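PDB 3D1B: RNA-induced transcriptional silencing complex protein tas3 from Schizosaccharomyces pombe, which forms the core of the RNA-induced transcriptional silencing (RITS) complex with Ago1 and Chp1, serving RNA interference, heterochromatin formation and accurate chromosome segregation. Local coordinates for residues A[25-30]-A[64-69]; A[97-102]-A[107-112]. One frame throughout, in Å; residues are numbered along the deposited sequence.

Contact 1 of 2, residues A[25-30]-A[64-69]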
# COMPACT_ATOMS: atom_id res chain seq x y z
N LEU A 25 -16.36 -1.72 -11.89
CA LEU A 25 -15.47 -2.40 -12.82
C LEU A 25 -15.99 -3.81 -13.06
O LEU A 25 -16.35 -4.51 -12.12
CB LEU A 25 -14.05 -2.49 -12.24
CG LEU A 25 -13.29 -1.17 -12.20
CD1 LEU A 25 -12.02 -1.34 -11.38
CD2 LEU A 25 -12.97 -0.72 -13.62
N SER A 26 -16.01 -4.23 -14.32
CA SER A 26 -16.49 -5.56 -14.66
C SER A 26 -15.69 -6.62 -13.92
O SER A 26 -16.24 -7.63 -13.47
CB SER A 26 -16.38 -5.78 -16.17
OG SER A 26 -17.19 -4.85 -16.87
N PHE A 27 -14.39 -6.39 -13.80
CA PHE A 27 -13.51 -7.32 -13.11
C PHE A 27 -13.93 -7.50 -11.65
O PHE A 27 -13.87 -8.59 -11.10
CB PHE A 27 -12.07 -6.80 -13.20
CG PHE A 27 -11.04 -7.70 -12.56
CD1 PHE A 27 -10.93 -9.04 -12.94
CD2 PHE A 27 -10.17 -7.20 -11.60
CE1 PHE A 27 -9.96 -9.86 -12.36
CE2 PHE A 27 -9.20 -8.01 -11.02
CZ PHE A 27 -9.09 -9.35 -11.40
N PHE A 28 -14.36 -6.41 -11.02
CA PHE A 28 -14.80 -6.47 -9.63
C PHE A 28 -16.12 -7.23 -9.56
O PHE A 28 -16.30 -8.10 -8.71
CB PHE A 28 -15.00 -5.05 -9.09
CG PHE A 28 -15.46 -5.01 -7.66
CD1 PHE A 28 -14.55 -4.96 -6.61
CD2 PHE A 28 -16.82 -5.01 -7.36
CE1 PHE A 28 -14.98 -4.91 -5.28
CE2 PHE A 28 -17.26 -4.96 -6.03
CZ PHE A 28 -16.34 -4.91 -4.99
N GLN A 29 -17.02 -6.90 -10.48
CA GLN A 29 -18.35 -7.52 -10.50
C GLN A 29 -18.40 -8.98 -10.94
O GLN A 29 -19.45 -9.61 -10.83
CB GLN A 29 -19.29 -6.68 -11.37
CG GLN A 29 -19.37 -5.23 -10.93
CD GLN A 29 -20.56 -4.48 -11.52
OE1 GLN A 29 -21.07 -4.84 -12.58
NE2 GLN A 29 -20.98 -3.42 -10.84
N THR A 30 -17.29 -9.51 -11.44
CA THR A 30 -17.26 -10.92 -11.83
C THR A 30 -16.51 -11.73 -10.77
O THR A 30 -16.41 -12.95 -10.87
CB THR A 30 -16.60 -11.14 -13.21
OG1 THR A 30 -15.29 -10.55 -13.24
CG2 THR A 30 -17.45 -10.53 -14.31
N GLU A 64 -9.97 -14.14 -8.20
CA GLU A 64 -9.71 -15.53 -8.54
C GLU A 64 -10.00 -15.80 -10.01
O GLU A 64 -9.47 -16.75 -10.59
CB GLU A 64 -10.60 -16.45 -7.69
CG GLU A 64 -10.62 -16.11 -6.21
CD GLU A 64 -11.70 -16.86 -5.45
OE1 GLU A 64 -12.83 -16.97 -5.98
OE2 GLU A 64 -11.43 -17.33 -4.32
N LYS A 65 -10.82 -14.95 -10.61
CA LYS A 65 -11.22 -15.14 -12.00
C LYS A 65 -10.64 -14.18 -13.03
O LYS A 65 -10.99 -13.01 -13.05
CB LYS A 65 -12.75 -15.12 -12.09
CG LYS A 65 -13.42 -16.14 -11.17
CD LYS A 65 -14.79 -16.53 -11.68
CE LYS A 65 -15.88 -15.63 -11.13
NZ LYS A 65 -16.94 -15.33 -12.14
N PHE A 66 -9.77 -14.70 -13.88
CA PHE A 66 -9.16 -13.91 -14.94
C PHE A 66 -8.29 -14.75 -15.86
O PHE A 66 -7.74 -15.78 -15.46
CB PHE A 66 -8.33 -12.76 -14.34
CG PHE A 66 -7.31 -13.19 -13.32
CD1 PHE A 66 -6.06 -13.65 -13.70
CD2 PHE A 66 -7.61 -13.11 -11.96
CE1 PHE A 66 -5.11 -14.02 -12.74
CE2 PHE A 66 -6.67 -13.48 -11.00
CZ PHE A 66 -5.42 -13.93 -11.39
N PRO A 67 -8.16 -14.33 -17.13
CA PRO A 67 -7.34 -15.06 -18.10
C PRO A 67 -5.87 -15.02 -17.70
O PRO A 67 -5.38 -14.03 -17.15
CB PRO A 67 -7.63 -14.33 -19.41
CG PRO A 67 -7.95 -12.95 -18.97
CD PRO A 67 -8.82 -13.17 -17.76
N ILE A 68 -5.18 -16.11 -17.98
CA ILE A 68 -3.77 -16.26 -17.63
C ILE A 68 -2.87 -16.45 -18.84
O ILE A 68 -3.25 -17.09 -19.82
CB ILE A 68 -3.59 -17.50 -16.71
CG1 ILE A 68 -4.30 -17.27 -15.38
CG2 ILE A 68 -2.11 -17.81 -16.51
CD1 ILE A 68 -3.75 -16.11 -14.61
N GLN A 69 -1.68 -15.87 -18.77
CA GLN A 69 -0.68 -16.04 -19.83
C GLN A 69 0.68 -15.97 -19.16
O GLN A 69 1.05 -14.96 -18.57
CB GLN A 69 -0.79 -14.96 -20.90
CG GLN A 69 0.22 -15.11 -22.06
CD GLN A 69 0.04 -16.40 -22.86
OE1 GLN A 69 -1.08 -16.81 -23.17
NE2 GLN A 69 1.16 -17.03 -23.24
O HOH W 1 -13.12 -11.53 -14.37

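Contact 2 of 2, residues A[97-102]-A[107-112]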
# COMPACT_ATOMS: atom_id res chain seq x y z
N SER A 97 -2.30 -1.50 -9.61
CA SER A 97 -2.72 -2.62 -8.78
C SER A 97 -2.97 -3.88 -9.61
O SER A 97 -2.66 -4.99 -9.17
CB SER A 97 -3.98 -2.25 -7.98
OG SER A 97 -5.00 -1.79 -8.84
N ILE A 98 -3.53 -3.72 -10.81
CA ILE A 98 -3.79 -4.86 -11.67
C ILE A 98 -2.47 -5.39 -12.23
O ILE A 98 -2.31 -6.59 -12.43
CB ILE A 98 -4.74 -4.50 -12.84
CG1 ILE A 98 -6.13 -4.17 -12.30
CG2 ILE A 98 -4.84 -5.66 -13.82
CD1 ILE A 98 -6.83 -5.35 -11.63
N TYR A 99 -1.52 -4.49 -12.47
CA TYR A 99 -0.22 -4.91 -13.00
C TYR A 99 0.50 -5.82 -12.00
O TYR A 99 1.34 -6.64 -12.39
CB TYR A 99 0.64 -3.70 -13.35
CG TYR A 99 1.87 -4.08 -14.14
CD1 TYR A 99 1.74 -4.64 -15.42
CD2 TYR A 99 3.15 -3.94 -13.60
CE1 TYR A 99 2.86 -5.07 -16.13
CE2 TYR A 99 4.28 -4.36 -14.32
CZ TYR A 99 4.13 -4.92 -15.58
OH TYR A 99 5.23 -5.35 -16.28
N LYS A 100 0.18 -5.68 -10.71
CA LYS A 100 0.77 -6.55 -9.69
C LYS A 100 0.33 -7.98 -9.99
O LYS A 100 1.06 -8.94 -9.73
CB LYS A 100 0.25 -6.21 -8.28
CG LYS A 100 0.60 -4.83 -7.78
CD LYS A 100 2.10 -4.67 -7.59
CE LYS A 100 2.42 -3.25 -7.18
NZ LYS A 100 3.88 -2.96 -7.30
N LEU A 101 -0.88 -8.12 -10.52
CA LEU A 101 -1.43 -9.43 -10.86
C LEU A 101 -0.83 -9.95 -12.15
O LEU A 101 -0.70 -11.16 -12.36
CB LEU A 101 -2.96 -9.36 -10.97
CG LEU A 101 -3.69 -8.95 -9.68
CD1 LEU A 101 -5.19 -9.05 -9.92
CD2 LEU A 101 -3.29 -9.85 -8.53
N VAL A 102 -0.46 -9.04 -13.05
CA VAL A 102 0.15 -9.43 -14.31
C VAL A 102 1.50 -10.09 -14.01
O VAL A 102 1.77 -11.22 -14.43
CB VAL A 102 0.37 -8.20 -15.23
CG1 VAL A 102 1.24 -8.58 -16.42
CG2 VAL A 102 -0.98 -7.67 -15.71
N LEU A 107 -1.61 -12.63 -14.81
CA LEU A 107 -2.87 -12.14 -15.36
C LEU A 107 -2.54 -11.61 -16.75
O LEU A 107 -1.56 -10.89 -16.93
CB LEU A 107 -3.46 -11.05 -14.46
CG LEU A 107 -4.81 -10.44 -14.86
CD1 LEU A 107 -5.58 -10.00 -13.62
CD2 LEU A 107 -4.58 -9.25 -15.79
N SER A 108 -3.34 -11.98 -17.74
CA SER A 108 -3.12 -11.57 -19.13
C SER A 108 -3.04 -10.05 -19.32
O SER A 108 -3.94 -9.32 -18.92
CB SER A 108 -4.22 -12.14 -20.02
OG SER A 108 -4.11 -11.62 -21.32
N LEU A 109 -1.97 -9.59 -19.96
CA LEU A 109 -1.79 -8.15 -20.19
C LEU A 109 -2.94 -7.55 -20.99
O LEU A 109 -3.38 -6.43 -20.71
CB LEU A 109 -0.46 -7.88 -20.90
CG LEU A 109 0.01 -6.42 -20.90
CD1 LEU A 109 0.33 -5.99 -19.47
CD2 LEU A 109 1.24 -6.26 -21.79
N ASP A 110 -3.44 -8.27 -21.99
CA ASP A 110 -4.55 -7.76 -22.79
C ASP A 110 -5.76 -7.51 -21.89
O ASP A 110 -6.48 -6.52 -22.07
CB ASP A 110 -4.95 -8.74 -23.89
CG ASP A 110 -3.85 -8.93 -24.92
OD1 ASP A 110 -3.29 -7.91 -25.38
OD2 ASP A 110 -3.56 -10.09 -25.27
N PHE A 111 -5.98 -8.40 -20.94
CA PHE A 111 -7.10 -8.28 -20.00
C PHE A 111 -6.86 -7.07 -19.09
O PHE A 111 -7.78 -6.30 -18.81
CB PHE A 111 -7.21 -9.56 -19.17
CG PHE A 111 -8.43 -9.63 -18.29
CD1 PHE A 111 -9.69 -9.80 -18.85
CD2 PHE A 111 -8.31 -9.57 -16.91
CE1 PHE A 111 -10.83 -9.90 -18.04
CE2 PHE A 111 -9.44 -9.67 -16.09
CZ PHE A 111 -10.69 -9.84 -16.65
N ALA A 112 -5.62 -6.91 -18.65
CA ALA A 112 -5.28 -5.78 -17.79
C ALA A 112 -5.58 -4.48 -18.52
O ALA A 112 -6.09 -3.54 -17.93
CB ALA A 112 -3.80 -5.84 -17.41

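Contact 1 of 2, residues A[25-30]-A[64-69]
Phe27 reaches from the short helix 26-29 to the chain at Lys65 and Phe66, and it does so with one corner of its ring. CE1 touches the backbone O of Lys65 at 3.4 Å, the oxygen sitting at the ring edge, near its plane, where the aromatic C-H carries a slight positive charge. The same CE1 lies 3.9 Å from Phe66 CB. The two side chains meet at a slant, with Phe27 CZ 4.1 Å from Phe66 CD2. The Phe27 side chain starts off with CG anti to the backbone N (chi1 -178°), which swings the ring out from its helix toward 64-69. In Phe66 CG stands between the backbone N and the carbonyl carbon (chi1 53°), a first torsion that turns the ring to the side of Leu107 and Phe111, where helix 109-122 begins.

On the solvent side a water bridges the two segments: it donates to Lys65 O at 2.9 Å and lies 2.6 Å from Thr30 OG1. Lys65 O is thus approached by both a water and a ring edge. The Lys65 tail passes Thr30 O too closely in the model to be trusted in detail. Ile115 of helix 109-122 also packs on the Phe27 ring. This is a phenylalanine from a short helical turn packed edge-on against the backbone of an extended linker, in the all-helical Tas3 C-terminal alpha motif.

Contact 2 of 2, residues A[97-102]-A[107-112]
Leu107 sends CG anti to its own nitrogen (chi1 -179°), carrying both methyls toward helix 89-105. CD1 settles 3.8 Å from Leu101 CB, the two leucines slanting past each other, while CD2 lies 3.9 Å from Val102 CG2. On Ile98 and Val102 the CG2 methyls converge on Ala112: its CB is 3.7 Å from Ile98 CG2 and 3.8 Å from Val102 CG2. With CG1 of Val102 opposite the nitrogen (chi1 169°), that branch faces Leu109 CD1, which also lies at the edge of the Tyr99 ring. Cutting Val102 back to an alanine removes both gamma methyls and would probably open a gap between Leu107, Leu109 and Ala112.

The backbone closes the turn: Leu107 N donates to Leu101 O at 3.0 Å, nearly straight at 171°, though the donor stands above the carbonyl plane. Val102 CA adds a C-H...O contact to Leu107 O, an oxygen that also accepts from Gln72 NE2. Ser108 is the N-cap of helix 109-122, in the tight turn of an antiparallel helical hairpin with helix 89-105, within the Tas3 C-terminal helical domain. Because the side chains that meet are apolar and largely buried, their fit and the exclusion of water probably do most to hold 97-102 against 107-112.

Overall arrangement
Along the chain the two contacts come in series: both segments of contact 1 precede those of contact 2, helix 74-84 lying between them. Their centres are about 10 Å apart, and they touch directly. Pro67 O probably accepts a hydrogen bond from Ser108 N at 2.9 Å, while Phe27 packs on both Ile98 and Phe111, so the short helix 26-29 and the linker after helix 52-60 both bear on the pair of helices 89-105 and 109-122. Contact 2 is the more deeply buried. Where the two contacts meet, the N-terminal part of the chain is joined to the C-terminal hairpin in one compact alpha motif, and Lys100 O accepts a hydrogen bond from Asn71 of the second subunit.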